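Local coordinates for methanol--corrinoid protein (Methanosarcina barkeri, PDB 2I2X) that carries a corrinoid cofactor that takes the methyl group of methanol, with the help of MtaB, and passes it on to coenzyme M through MtaA in methanogenesis, at residues B[124-129]-B[177-182]; B[129-134]-B[185-190]; B[145-150]-B[232-237]; B[189-194]-B[205-210]; B[193-198]-B[222-227]. All blocks are in the same frame, centred on the assembly; numbering follows the deposited sequence.

All five contacts lie in the corrinoid-binding domain, a Rossmann-like fold with a parallel sheet. Contact 1 joins two neighbouring strands of the sheet. Contact 2 shares His129 with it and joins the loops that follow these strands, about 14 Å away between centres. Contacts 4 and 5 share Glu193 and Val194 of helix 190-199, with centres about 4 Å apart. Contact 3 pairs two helices and touches contact 1 through Leu147 and Ile237. Contacts 1, 2 and 4 all hydrogen-bond the corrinoid, through Thr181 OG1, Gly133 O with Thr185 OG1, and Ala208 O. In contact 2, Asp134 also hydrogen-bonds the cobalt ligand His136. Contact 5 is farther off, about 10 Å from the corrinoid at its nearest.

Contact 1: B[124-129]-B[177-182]; sequences GTVVCH and MLTGTA
His129 and Thr179 meet through both backbone and side chain, where strands 125-129 and 177-181 run side by side and parallel. Val126 faces Met177, Val127 faces Leu178, Cys128 faces Thr179 and His129 faces Gly180. The backbone ladder alternates: Val127 N donates to Met177 O, Thr179 N to Val127 O, and His129 N to Thr179 O. A weak bond from Thr181 N to His129 O ends it. The bond from Thr179 N to Val127 O is 2.9 Å long.

His129 adds a side-chain bond. Its CB carries CG to a position between the backbone N and the carbonyl carbon (chi1 82°), which folds the ring back over the neighbouring strand. CG is 3.9 Å from Thr179 O. ND1 then donates to Thr179 O at 2.8 Å, with the acceptor tilted 23° from the ring plane. CE1 lies 3.6 Å from Gly180 CA, where the lack of a side chain leaves room for the ring. Farther along, NE2 turns to Val194 of helix 190-199. Thr179 O accepts from both N and ND1 of His129; the ND1 bond holds the ring's rotation.

Apolar pairs line both faces. Val126 CG1 meets Met177 CG at 3.7 Å, the two side chains alongside each other. On the other face Val127 CG1 meets Leu178 CD1 at 3.8 Å. Thr181 OG1 hydrogen-bonds the corrinoid.

These strands are central in the five-stranded parallel sheet. Strand 153-158 flanks 125-130, and strand 207-210 flanks 177-181. Helices 164-173 and 190-199 pack on the face that bears Leu178 and His129.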
# COMPACT_ATOMS: atom_id res chain seq x y z
N GLY B 124 -22.20 -36.32 15.30
CA GLY B 124 -22.72 -35.10 15.91
C GLY B 124 -23.34 -34.21 14.85
O GLY B 124 -23.28 -34.53 13.66
N THR B 125 -23.94 -33.10 15.28
CA THR B 125 -24.53 -32.13 14.35
C THR B 125 -23.76 -30.81 14.36
O THR B 125 -23.39 -30.31 15.43
CB THR B 125 -26.06 -31.91 14.63
OG1 THR B 125 -26.79 -33.05 14.15
CG2 THR B 125 -26.60 -30.68 13.91
N VAL B 126 -23.48 -30.27 13.17
CA VAL B 126 -22.96 -28.90 13.02
C VAL B 126 -23.98 -28.04 12.27
O VAL B 126 -24.57 -28.47 11.27
CB VAL B 126 -21.60 -28.85 12.29
CG1 VAL B 126 -21.02 -27.45 12.35
CG2 VAL B 126 -20.61 -29.83 12.90
N VAL B 127 -24.20 -26.83 12.78
CA VAL B 127 -24.98 -25.80 12.10
C VAL B 127 -23.97 -24.85 11.45
O VAL B 127 -22.97 -24.47 12.09
CB VAL B 127 -25.91 -25.02 13.07
CG1 VAL B 127 -26.64 -23.88 12.36
CG2 VAL B 127 -26.92 -25.95 13.69
N CYS B 128 -24.22 -24.50 10.19
CA CYS B 128 -23.38 -23.57 9.44
C CYS B 128 -24.17 -22.40 8.88
O CYS B 128 -25.27 -22.57 8.34
CB CYS B 128 -22.70 -24.29 8.29
SG CYS B 128 -21.69 -25.65 8.86
N HIS B 129 -23.62 -21.20 9.01
CA HIS B 129 -24.25 -20.01 8.46
C HIS B 129 -23.23 -19.00 7.97
O HIS B 129 -22.06 -19.05 8.34
CB HIS B 129 -25.20 -19.37 9.49
CG HIS B 129 -24.52 -18.49 10.50
ND1 HIS B 129 -23.59 -18.96 11.40
CD2 HIS B 129 -24.64 -17.16 10.74
CE1 HIS B 129 -23.17 -17.96 12.16
NE2 HIS B 129 -23.78 -16.86 11.77
N MET B 177 -21.45 -27.98 17.42
CA MET B 177 -20.61 -26.92 16.90
C MET B 177 -21.35 -25.98 15.96
O MET B 177 -22.11 -26.42 15.09
CB MET B 177 -19.42 -27.54 16.19
CG MET B 177 -18.78 -26.66 15.16
SD MET B 177 -17.03 -26.96 15.21
CE MET B 177 -16.60 -25.98 16.65
N LEU B 178 -21.12 -24.69 16.15
CA LEU B 178 -21.67 -23.67 15.27
C LEU B 178 -20.56 -23.05 14.43
O LEU B 178 -19.57 -22.58 14.99
CB LEU B 178 -22.34 -22.59 16.11
CG LEU B 178 -23.00 -21.42 15.39
CD1 LEU B 178 -24.20 -21.93 14.60
CD2 LEU B 178 -23.41 -20.36 16.40
N THR B 179 -20.70 -23.07 13.10
CA THR B 179 -19.77 -22.34 12.21
C THR B 179 -20.36 -21.04 11.68
O THR B 179 -21.57 -20.95 11.42
CB THR B 179 -19.21 -23.17 11.00
OG1 THR B 179 -20.21 -23.34 10.00
CG2 THR B 179 -18.71 -24.53 11.41
N GLY B 180 -19.50 -20.04 11.53
CA GLY B 180 -19.86 -18.75 10.93
C GLY B 180 -18.81 -18.26 9.94
O GLY B 180 -17.61 -18.44 10.15
N THR B 181 -19.27 -17.63 8.87
CA THR B 181 -18.40 -17.15 7.82
C THR B 181 -18.76 -15.71 7.50
O THR B 181 -19.88 -15.42 7.09
CB THR B 181 -18.55 -18.01 6.56
OG1 THR B 181 -18.01 -19.30 6.83
CG2 THR B 181 -17.80 -17.41 5.37
N ALA B 182 -17.80 -14.80 7.72
CA ALA B 182 -17.97 -13.41 7.31
C ALA B 182 -16.85 -12.97 6.36
O ALA B 182 -15.72 -13.40 6.51
CB ALA B 182 -18.06 -12.51 8.51

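Contact 2: B[129-134]-B[185-190]; sequences HVAEGD and TTTMYA
Ala190 CB overlaps the methyl of Ala131, CB to CB at 3.7 Å. The same Ala190 CB also lies 3.7 Å from Glu132 N. Small side chains here let the two loops come close.

Thr187 makes the rest of the contact. Its carbonyl O is 3.5 Å from Ala131 CB. The Thr187 and Asp134 side chains cross at about a right angle, though the fit of the threonine methyl against the carboxylate is doubtful. The hydroxyl lies against the Glu132-Gly133 backbone. Thr187 OG1 donates a weak bond to Glu132 O at 3.5 Å.

Each loop is held by a turn of its own. Ala131 to Asp134 form a type II turn closed by Asp134 N bonding Ala131 O, and Gly133 takes its positive phi of 89°. Thr187 to Ala190 form a type I turn that leads into helix 190-199.

With CG anti to the backbone N (chi1 -157°), the Asp134 carboxylate is carried to where OD1 hydrogen-bonds His136 ND1 and OD2 hydrogen-bonds Leu183 N. This is consistent with Asp134 positioning His136, the axial ligand of the cobalt. Gly133 O and Thr185 OG1 hydrogen-bond the corrinoid directly.

The contact lies at the C-terminal ends of parallel strands, the usual place for a ligand site in a Rossmann-like fold. The Asp-x-His sequence after the first strand is the start of the Asp-x-His-x-x-Gly motif of B12-binding proteins.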
# COMPACT_ATOMS: atom_id res chain seq x y z
N HIS B 129 -23.62 -21.20 9.01
CA HIS B 129 -24.25 -20.01 8.46
C HIS B 129 -23.23 -19.00 7.97
O HIS B 129 -22.06 -19.05 8.34
CB HIS B 129 -25.20 -19.37 9.49
CG HIS B 129 -24.52 -18.49 10.50
ND1 HIS B 129 -23.59 -18.96 11.40
CD2 HIS B 129 -24.64 -17.16 10.74
CE1 HIS B 129 -23.17 -17.96 12.16
NE2 HIS B 129 -23.78 -16.86 11.77
N VAL B 130 -23.70 -18.10 7.12
CA VAL B 130 -22.98 -16.91 6.73
C VAL B 130 -23.61 -15.75 7.51
O VAL B 130 -24.83 -15.71 7.70
CB VAL B 130 -23.08 -16.67 5.20
CG1 VAL B 130 -22.35 -15.43 4.79
CG2 VAL B 130 -22.51 -17.84 4.46
N ALA B 131 -22.76 -14.82 7.96
CA ALA B 131 -23.19 -13.63 8.72
C ALA B 131 -24.33 -12.87 8.04
O ALA B 131 -24.45 -12.87 6.82
CB ALA B 131 -22.01 -12.71 8.93
N GLU B 132 -25.18 -12.21 8.82
CA GLU B 132 -26.23 -11.42 8.17
C GLU B 132 -25.62 -10.19 7.52
O GLU B 132 -24.66 -9.61 8.03
CB GLU B 132 -27.43 -11.10 9.09
CG GLU B 132 -27.33 -9.85 9.96
CD GLU B 132 -28.61 -9.57 10.77
OE1 GLU B 132 -29.62 -9.09 10.19
OE2 GLU B 132 -28.58 -9.82 12.01
N GLY B 133 -26.19 -9.84 6.37
CA GLY B 133 -25.65 -8.82 5.46
C GLY B 133 -24.68 -9.38 4.44
O GLY B 133 -24.27 -8.69 3.51
N ASP B 134 -24.31 -10.65 4.58
CA ASP B 134 -23.24 -11.25 3.79
C ASP B 134 -23.77 -12.33 2.82
O ASP B 134 -24.54 -13.21 3.21
CB ASP B 134 -22.16 -11.81 4.73
CG ASP B 134 -20.78 -11.93 4.07
OD1 ASP B 134 -20.70 -12.17 2.85
OD2 ASP B 134 -19.77 -11.82 4.79
N THR B 185 -15.74 -6.39 6.43
CA THR B 185 -15.64 -5.62 7.66
C THR B 185 -17.03 -5.19 8.11
O THR B 185 -17.35 -5.13 9.30
CB THR B 185 -14.76 -4.37 7.49
OG1 THR B 185 -15.32 -3.53 6.47
CG2 THR B 185 -13.35 -4.77 7.08
N THR B 186 -17.87 -4.94 7.11
CA THR B 186 -19.20 -4.39 7.24
C THR B 186 -20.20 -5.43 7.76
O THR B 186 -21.38 -5.15 7.96
CB THR B 186 -19.60 -3.79 5.86
OG1 THR B 186 -20.34 -2.59 6.05
CG2 THR B 186 -20.37 -4.76 5.00
N THR B 187 -19.69 -6.63 8.05
CA THR B 187 -20.49 -7.84 8.19
C THR B 187 -19.95 -8.79 9.26
O THR B 187 -20.71 -9.57 9.84
CB THR B 187 -20.58 -8.56 6.80
OG1 THR B 187 -21.90 -8.44 6.28
CG2 THR B 187 -20.19 -10.01 6.89
N MET B 188 -18.65 -8.73 9.53
CA MET B 188 -17.99 -9.58 10.53
C MET B 188 -18.60 -9.38 11.92
O MET B 188 -18.53 -10.27 12.77
CB MET B 188 -16.49 -9.30 10.58
CG MET B 188 -16.17 -7.79 10.55
SD MET B 188 -14.41 -7.41 10.60
CE MET B 188 -14.45 -5.66 11.04
N TYR B 189 -19.19 -8.21 12.14
CA TYR B 189 -19.80 -7.88 13.42
C TYR B 189 -21.09 -8.64 13.75
O TYR B 189 -21.58 -8.55 14.88
CB TYR B 189 -19.97 -6.36 13.56
CG TYR B 189 -18.76 -5.72 14.20
CD1 TYR B 189 -18.11 -4.63 13.61
CD2 TYR B 189 -18.23 -6.23 15.40
CE1 TYR B 189 -16.97 -4.05 14.21
CE2 TYR B 189 -17.11 -5.66 16.01
CZ TYR B 189 -16.48 -4.58 15.42
OH TYR B 189 -15.37 -4.04 16.03
N ALA B 190 -21.61 -9.40 12.80
CA ALA B 190 -22.78 -10.24 13.04
C ALA B 190 -22.42 -11.43 13.92
O ALA B 190 -23.29 -12.17 14.36
CB ALA B 190 -23.39 -10.71 11.73

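Contact 3: B[145-150]-B[232-237]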
# COMPACT_ATOMS: atom_id res chain seq x y z
N ALA B 145 -18.96 -28.95 2.93
CA ALA B 145 -18.48 -30.18 2.30
C ALA B 145 -17.52 -30.96 3.19
O ALA B 145 -17.76 -32.13 3.50
CB ALA B 145 -17.86 -29.89 0.95
N LEU B 146 -16.46 -30.30 3.64
CA LEU B 146 -15.45 -30.95 4.48
C LEU B 146 -16.00 -31.49 5.81
O LEU B 146 -15.43 -32.42 6.38
CB LEU B 146 -14.23 -30.03 4.70
CG LEU B 146 -13.10 -30.03 3.66
CD1 LEU B 146 -12.20 -31.27 3.79
CD2 LEU B 146 -13.58 -29.87 2.21
N LEU B 147 -17.11 -30.92 6.27
CA LEU B 147 -17.83 -31.45 7.42
C LEU B 147 -18.62 -32.72 7.08
O LEU B 147 -18.58 -33.70 7.82
CB LEU B 147 -18.76 -30.38 8.01
CG LEU B 147 -18.42 -29.66 9.33
CD1 LEU B 147 -16.97 -29.76 9.75
CD2 LEU B 147 -18.85 -28.21 9.25
N ARG B 148 -19.33 -32.69 5.94
CA ARG B 148 -20.09 -33.85 5.48
C ARG B 148 -19.16 -34.97 5.01
O ARG B 148 -19.57 -36.13 4.93
CB ARG B 148 -21.06 -33.45 4.36
CG ARG B 148 -22.29 -32.74 4.89
CD ARG B 148 -23.16 -32.20 3.78
NE ARG B 148 -24.17 -31.28 4.33
CZ ARG B 148 -24.86 -30.39 3.62
NH1 ARG B 148 -24.67 -30.27 2.30
NH2 ARG B 148 -25.75 -29.61 4.22
N ALA B 149 -17.91 -34.62 4.72
CA ALA B 149 -16.90 -35.58 4.31
C ALA B 149 -16.19 -36.24 5.49
O ALA B 149 -15.75 -37.39 5.38
CB ALA B 149 -15.90 -34.90 3.42
N ASN B 150 -16.08 -35.52 6.61
CA ASN B 150 -15.46 -36.04 7.84
C ASN B 150 -16.46 -36.77 8.76
O ASN B 150 -16.16 -37.03 9.93
CB ASN B 150 -14.72 -34.92 8.59
CG ASN B 150 -13.36 -35.37 9.15
OD1 ASN B 150 -13.28 -36.15 10.10
ND2 ASN B 150 -12.28 -34.85 8.55
N ALA B 232 -10.34 -26.65 6.07
CA ALA B 232 -9.89 -27.88 6.71
C ALA B 232 -9.97 -27.80 8.23
O ALA B 232 -10.21 -28.81 8.90
CB ALA B 232 -8.45 -28.22 6.27
N ASP B 233 -9.79 -26.59 8.76
CA ASP B 233 -9.84 -26.33 10.20
C ASP B 233 -11.21 -26.64 10.83
O ASP B 233 -11.31 -26.79 12.05
CB ASP B 233 -9.46 -24.86 10.50
CG ASP B 233 -7.96 -24.57 10.32
OD1 ASP B 233 -7.14 -25.15 11.05
OD2 ASP B 233 -7.62 -23.72 9.46
N ALA B 234 -12.25 -26.75 10.00
CA ALA B 234 -13.62 -27.00 10.50
C ALA B 234 -13.86 -28.39 11.12
O ALA B 234 -14.36 -28.47 12.24
CB ALA B 234 -14.66 -26.68 9.42
N PRO B 235 -13.53 -29.49 10.39
CA PRO B 235 -13.55 -30.82 11.04
C PRO B 235 -12.56 -30.98 12.22
O PRO B 235 -12.93 -31.55 13.25
CB PRO B 235 -13.19 -31.78 9.89
CG PRO B 235 -13.49 -31.02 8.64
CD PRO B 235 -13.19 -29.59 8.96
N LYS B 236 -11.33 -30.48 12.05
CA LYS B 236 -10.27 -30.57 13.06
C LYS B 236 -10.68 -29.96 14.40
O LYS B 236 -10.33 -30.48 15.46
CB LYS B 236 -9.00 -29.88 12.54
CG LYS B 236 -7.70 -30.31 13.20
CD LYS B 236 -6.48 -29.80 12.43
CE LYS B 236 -5.17 -30.32 13.03
NZ LYS B 236 -3.96 -29.79 12.33
N ILE B 237 -11.43 -28.86 14.34
CA ILE B 237 -11.95 -28.19 15.53
C ILE B 237 -13.20 -28.90 16.08
O ILE B 237 -13.55 -28.75 17.25
CB ILE B 237 -12.22 -26.67 15.24
CG1 ILE B 237 -12.38 -25.86 16.53
CG2 ILE B 237 -13.39 -26.46 14.28
CD1 ILE B 237 -11.10 -25.20 16.97
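Leu147 CD1 packs against Pro235 and Ala234, in a mostly apolar contact between helices 145-149 and 233-237. Pro235 stands at its centre. Leu147 CD1 comes up to the start of the proline, 3.5 Å from Pro235 N and 3.9 Å from Pro235 CD. The leucine's chi1 of -106° lies off the usual staggered positions, and with it CD1 swings to the proline. The same methyl is 3.9 Å from Ala234 CB, so it rests over the junction between the two residues. Leu146 touches with the root of its side chain: Leu146 CB is 4.1 Å from Pro235 CG.

The two helices flank the sheet in the corrinoid-binding Rossmann-like domain. Helix 138-149 follows the first strand of the sheet, and helix 233-242 follows the last. Their short axes approach to 8.8 Å and cross at -44°. Leu147 also points its other branch at the sheet, where CD2 packs against Val126 and Cys128. One leucine thus fills the corner between both helices and the strands.

Polar groups meet the proline ring by packing alone. Leu146 O lies 3.3 Å from Pro235 CG. Asn150 is the first residue to leave helical angles. Its side chain crosses the proline obliquely, with the amide against Pro235 CB. Asn150 ND2 is 3.5 Å from Pro235 CB, and Asn150 CB is 3.7 Å from the same atom.

Outside the pair, Ala149 packs on Met81 and Ile85 of helix 72-89, while Lys236 and Ile237 reach Phe255 of helix 248-255.

Contact 4: B[189-194]-B[205-210]; sequences YAFKEV and IPFACG
Phe191 and Phe207 join the helix and the second strand of a beta-alpha-beta crossover, made of strand 177-181, helix 190-199 and strand 207-210. The short axes of helix and strand run almost oppositely, at 174°, and lie 11.2 Å apart. Aromatic and sulfur groups bridge that distance.

The two rings form a T-shaped pair. Phe207 turns its edge toward the face of Phe191, with planes at 77° and centroids 5.4 Å apart. The closest atoms are Phe191 CD1 and Phe207 CZ at 3.8 Å. Phe207 can extend toward the helix because its CG is anti to the backbone N (chi1 -179°).

Cys209 adds a sulfur-aromatic contact. Its SG stands over the face of the Phe191 ring, 3.9 Å from the centroid and offset toward the rim. Cys209 CB touches the same ring at Phe191 CE2, 3.5 Å away. The sulfur also lies over the centre of the Phe207 ring, so it fills the angle between the two rings. At the Phe191 edge, Gly210 O lies in the ring plane, 4.0 Å from CZ. Three residues on, nearly one turn, Val194 CG1 meets Phe207 CE2 at 3.7 Å.

Val194 and Phe207 both touch Leu178 of strand 177-181. On the far side of strand 207-210, Ala208 packs on Ile237 of helix 233-242, and its carbonyl hydrogen-bonds the corrinoid.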
# COMPACT_ATOMS: atom_id res chain seq x y z
N TYR B 189 -19.19 -8.21 12.14
CA TYR B 189 -19.80 -7.88 13.42
C TYR B 189 -21.09 -8.64 13.75
O TYR B 189 -21.58 -8.55 14.88
CB TYR B 189 -19.97 -6.36 13.56
CG TYR B 189 -18.76 -5.72 14.20
CD1 TYR B 189 -18.11 -4.63 13.61
CD2 TYR B 189 -18.23 -6.23 15.40
CE1 TYR B 189 -16.97 -4.05 14.21
CE2 TYR B 189 -17.11 -5.66 16.01
CZ TYR B 189 -16.48 -4.58 15.42
OH TYR B 189 -15.37 -4.04 16.03
N ALA B 190 -21.61 -9.40 12.80
CA ALA B 190 -22.78 -10.24 13.04
C ALA B 190 -22.42 -11.43 13.92
O ALA B 190 -23.29 -12.17 14.36
CB ALA B 190 -23.39 -10.71 11.73
N PHE B 191 -21.12 -11.62 14.17
CA PHE B 191 -20.66 -12.64 15.10
C PHE B 191 -20.95 -12.18 16.54
O PHE B 191 -21.27 -13.00 17.40
CB PHE B 191 -19.16 -12.94 14.94
CG PHE B 191 -18.79 -13.62 13.64
CD1 PHE B 191 -19.75 -14.18 12.80
CD2 PHE B 191 -17.44 -13.72 13.26
CE1 PHE B 191 -19.37 -14.82 11.60
CE2 PHE B 191 -17.06 -14.36 12.08
CZ PHE B 191 -18.03 -14.91 11.25
N LYS B 192 -20.80 -10.87 16.77
CA LYS B 192 -21.23 -10.20 18.00
C LYS B 192 -22.64 -10.65 18.33
O LYS B 192 -22.83 -11.44 19.26
CB LYS B 192 -21.25 -8.67 17.83
CG LYS B 192 -20.18 -7.87 18.57
CD LYS B 192 -20.60 -7.52 19.99
CE LYS B 192 -19.38 -7.22 20.85
NZ LYS B 192 -19.63 -7.54 22.29
N GLU B 193 -23.60 -10.18 17.55
CA GLU B 193 -25.01 -10.52 17.74
C GLU B 193 -25.21 -11.99 18.07
O GLU B 193 -25.82 -12.30 19.09
CB GLU B 193 -25.84 -10.15 16.52
CG GLU B 193 -26.66 -8.90 16.70
CD GLU B 193 -27.64 -8.67 15.56
OE1 GLU B 193 -27.19 -8.19 14.48
OE2 GLU B 193 -28.84 -8.98 15.74
N VAL B 194 -24.67 -12.87 17.23
CA VAL B 194 -24.78 -14.32 17.42
C VAL B 194 -24.25 -14.78 18.78
O VAL B 194 -24.96 -15.42 19.54
CB VAL B 194 -24.13 -15.12 16.26
CG1 VAL B 194 -24.04 -16.60 16.59
CG2 VAL B 194 -24.93 -14.92 14.97
N ILE B 205 -21.96 -23.91 23.38
CA ILE B 205 -21.24 -24.67 22.36
C ILE B 205 -20.19 -23.79 21.67
O ILE B 205 -20.35 -22.56 21.63
CB ILE B 205 -22.21 -25.34 21.32
CG1 ILE B 205 -22.86 -24.30 20.40
CG2 ILE B 205 -23.25 -26.25 22.04
CD1 ILE B 205 -23.53 -24.89 19.17
N PRO B 206 -19.10 -24.39 21.17
CA PRO B 206 -18.10 -23.56 20.49
C PRO B 206 -18.65 -22.97 19.20
O PRO B 206 -19.44 -23.62 18.49
CB PRO B 206 -16.95 -24.54 20.20
CG PRO B 206 -17.25 -25.75 21.00
CD PRO B 206 -18.72 -25.82 21.17
N PHE B 207 -18.24 -21.75 18.91
CA PHE B 207 -18.64 -21.04 17.70
C PHE B 207 -17.41 -20.83 16.83
O PHE B 207 -16.67 -19.88 17.03
CB PHE B 207 -19.25 -19.70 18.10
CG PHE B 207 -19.73 -18.86 16.95
CD1 PHE B 207 -20.05 -19.42 15.72
CD2 PHE B 207 -19.92 -17.49 17.13
CE1 PHE B 207 -20.52 -18.62 14.67
CE2 PHE B 207 -20.39 -16.68 16.09
CZ PHE B 207 -20.69 -17.25 14.86
N ALA B 208 -17.18 -21.73 15.88
CA ALA B 208 -15.98 -21.64 15.03
C ALA B 208 -16.15 -20.65 13.87
O ALA B 208 -16.88 -20.91 12.91
CB ALA B 208 -15.57 -23.01 14.53
N CYS B 209 -15.45 -19.51 13.96
CA CYS B 209 -15.57 -18.42 13.01
C CYS B 209 -14.44 -18.37 11.99
O CYS B 209 -13.27 -18.58 12.34
CB CYS B 209 -15.59 -17.11 13.77
SG CYS B 209 -16.96 -16.94 14.90
N GLY B 210 -14.79 -18.04 10.75
CA GLY B 210 -13.83 -17.90 9.66
C GLY B 210 -14.29 -16.95 8.58
O GLY B 210 -15.32 -16.29 8.71

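Contact 5: B[193-198]-B[222-227]; sequences EVNDML and FALGVY
Asn195 is the first residue of helix 193-198 to press on segment 222-227, and it makes most of the contact. Its CG is anti to the backbone N (chi1 171°), which sends the amide outward from the helix to the loop. Asn195 CB lies 4.0 Å from Phe222 CB, and Asn195 CG comes closer, 3.6 Å from the same atom. The amide passes obliquely beside Phe222, with amide and ring planes 40° apart. The end of the amide sits against the backbone at Ala223 and Leu224, near their N atoms. Leu224 also lies across it obliquely. Its methyl CD1 reaches the helix backbone at Asn195 O, 3.6 Å away.

The next contact is almost one turn further along. Leu198 points its side chain to the same leucine, and the two cross at about a right angle. Leu198 CB touches Leu224 CD1 at 3.7 Å, and Leu198 CD1 is 4.0 Å from Leu224 CD1. Leu224 is thus packed by both Asn195 and Leu198, on the same side of the helix.

The contact joins helix 190-199 to the loop leading into the last strand of the sheet, 225-227. The backbone of Leu224 bonds Phe207 of the neighbouring strand 207-210. Phe222 makes a T-shaped pair with Phe218 of helix 216-220. Leu198 also packs on Leu167 of helix 164-173, the next helix along this face of the sheet.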
# COMPACT_ATOMS: atom_id res chain seq x y z
N GLU B 193 -23.60 -10.18 17.55
CA GLU B 193 -25.01 -10.52 17.74
C GLU B 193 -25.21 -11.99 18.07
O GLU B 193 -25.82 -12.30 19.09
CB GLU B 193 -25.84 -10.15 16.52
CG GLU B 193 -26.66 -8.90 16.70
CD GLU B 193 -27.64 -8.67 15.56
OE1 GLU B 193 -27.19 -8.19 14.48
OE2 GLU B 193 -28.84 -8.98 15.74
N VAL B 194 -24.67 -12.87 17.23
CA VAL B 194 -24.78 -14.32 17.42
C VAL B 194 -24.25 -14.78 18.78
O VAL B 194 -24.96 -15.42 19.54
CB VAL B 194 -24.13 -15.12 16.26
CG1 VAL B 194 -24.04 -16.60 16.59
CG2 VAL B 194 -24.93 -14.92 14.97
N ASN B 195 -23.00 -14.42 19.09
CA ASN B 195 -22.36 -14.81 20.35
C ASN B 195 -23.13 -14.38 21.60
O ASN B 195 -23.46 -15.21 22.45
CB ASN B 195 -20.92 -14.28 20.41
CG ASN B 195 -20.30 -14.46 21.77
OD1 ASN B 195 -20.44 -13.61 22.65
ND2 ASN B 195 -19.60 -15.57 21.95
N ASP B 196 -23.41 -13.08 21.70
CA ASP B 196 -24.18 -12.50 22.80
C ASP B 196 -25.52 -13.18 22.94
O ASP B 196 -25.91 -13.58 24.03
CB ASP B 196 -24.40 -10.99 22.58
CG ASP B 196 -23.11 -10.20 22.53
OD1 ASP B 196 -22.02 -10.80 22.65
OD2 ASP B 196 -23.18 -8.97 22.37
N MET B 197 -26.22 -13.33 21.82
CA MET B 197 -27.57 -13.87 21.79
C MET B 197 -27.63 -15.40 22.02
O MET B 197 -28.71 -15.99 22.01
CB MET B 197 -28.24 -13.49 20.47
CG MET B 197 -29.74 -13.45 20.50
SD MET B 197 -30.38 -14.11 18.96
CE MET B 197 -29.34 -15.56 18.79
N LEU B 198 -26.48 -16.03 22.21
CA LEU B 198 -26.43 -17.42 22.62
C LEU B 198 -26.19 -17.51 24.12
O LEU B 198 -26.82 -18.31 24.80
CB LEU B 198 -25.35 -18.20 21.87
CG LEU B 198 -25.60 -18.66 20.43
CD1 LEU B 198 -24.54 -19.67 20.03
CD2 LEU B 198 -27.00 -19.26 20.24
N PHE B 222 -14.97 -12.38 21.54
CA PHE B 222 -16.24 -13.04 21.88
C PHE B 222 -15.96 -14.32 22.67
O PHE B 222 -15.01 -15.04 22.36
CB PHE B 222 -17.07 -13.37 20.63
CG PHE B 222 -17.11 -12.26 19.62
CD1 PHE B 222 -16.53 -12.42 18.36
CD2 PHE B 222 -17.70 -11.03 19.94
CE1 PHE B 222 -16.56 -11.39 17.44
CE2 PHE B 222 -17.72 -10.00 19.03
CZ PHE B 222 -17.15 -10.17 17.77
N ALA B 223 -16.79 -14.58 23.67
CA ALA B 223 -16.55 -15.66 24.62
C ALA B 223 -16.62 -17.06 23.99
O ALA B 223 -15.83 -17.94 24.34
CB ALA B 223 -17.50 -15.55 25.81
N LEU B 224 -17.55 -17.24 23.06
CA LEU B 224 -17.80 -18.55 22.44
C LEU B 224 -16.92 -18.80 21.22
O LEU B 224 -16.91 -19.91 20.68
CB LEU B 224 -19.28 -18.69 22.05
CG LEU B 224 -20.33 -18.66 23.17
CD1 LEU B 224 -21.71 -18.39 22.59
CD2 LEU B 224 -20.32 -19.95 23.97
N GLY B 225 -16.18 -17.77 20.82
CA GLY B 225 -15.43 -17.75 19.57
C GLY B 225 -14.19 -18.62 19.45
O GLY B 225 -13.32 -18.60 20.31
N VAL B 226 -14.15 -19.38 18.36
CA VAL B 226 -12.95 -20.10 17.93
C VAL B 226 -12.58 -19.63 16.52
O VAL B 226 -13.46 -19.40 15.68
CB VAL B 226 -13.18 -21.63 17.89
CG1 VAL B 226 -11.86 -22.35 17.96
CG2 VAL B 226 -14.08 -22.06 19.04
N TYR B 227 -11.28 -19.47 16.26
CA TYR B 227 -10.79 -19.16 14.92
C TYR B 227 -10.46 -20.43 14.16
O TYR B 227 -10.12 -21.45 14.75
CB TYR B 227 -9.56 -18.23 14.97
CG TYR B 227 -9.11 -17.65 13.62
CD1 TYR B 227 -10.04 -17.26 12.66
CD2 TYR B 227 -7.75 -17.47 13.33
CE1 TYR B 227 -9.64 -16.73 11.43
CE2 TYR B 227 -7.34 -16.93 12.11
CZ TYR B 227 -8.30 -16.56 11.17
OH TYR B 227 -7.94 -16.04 9.96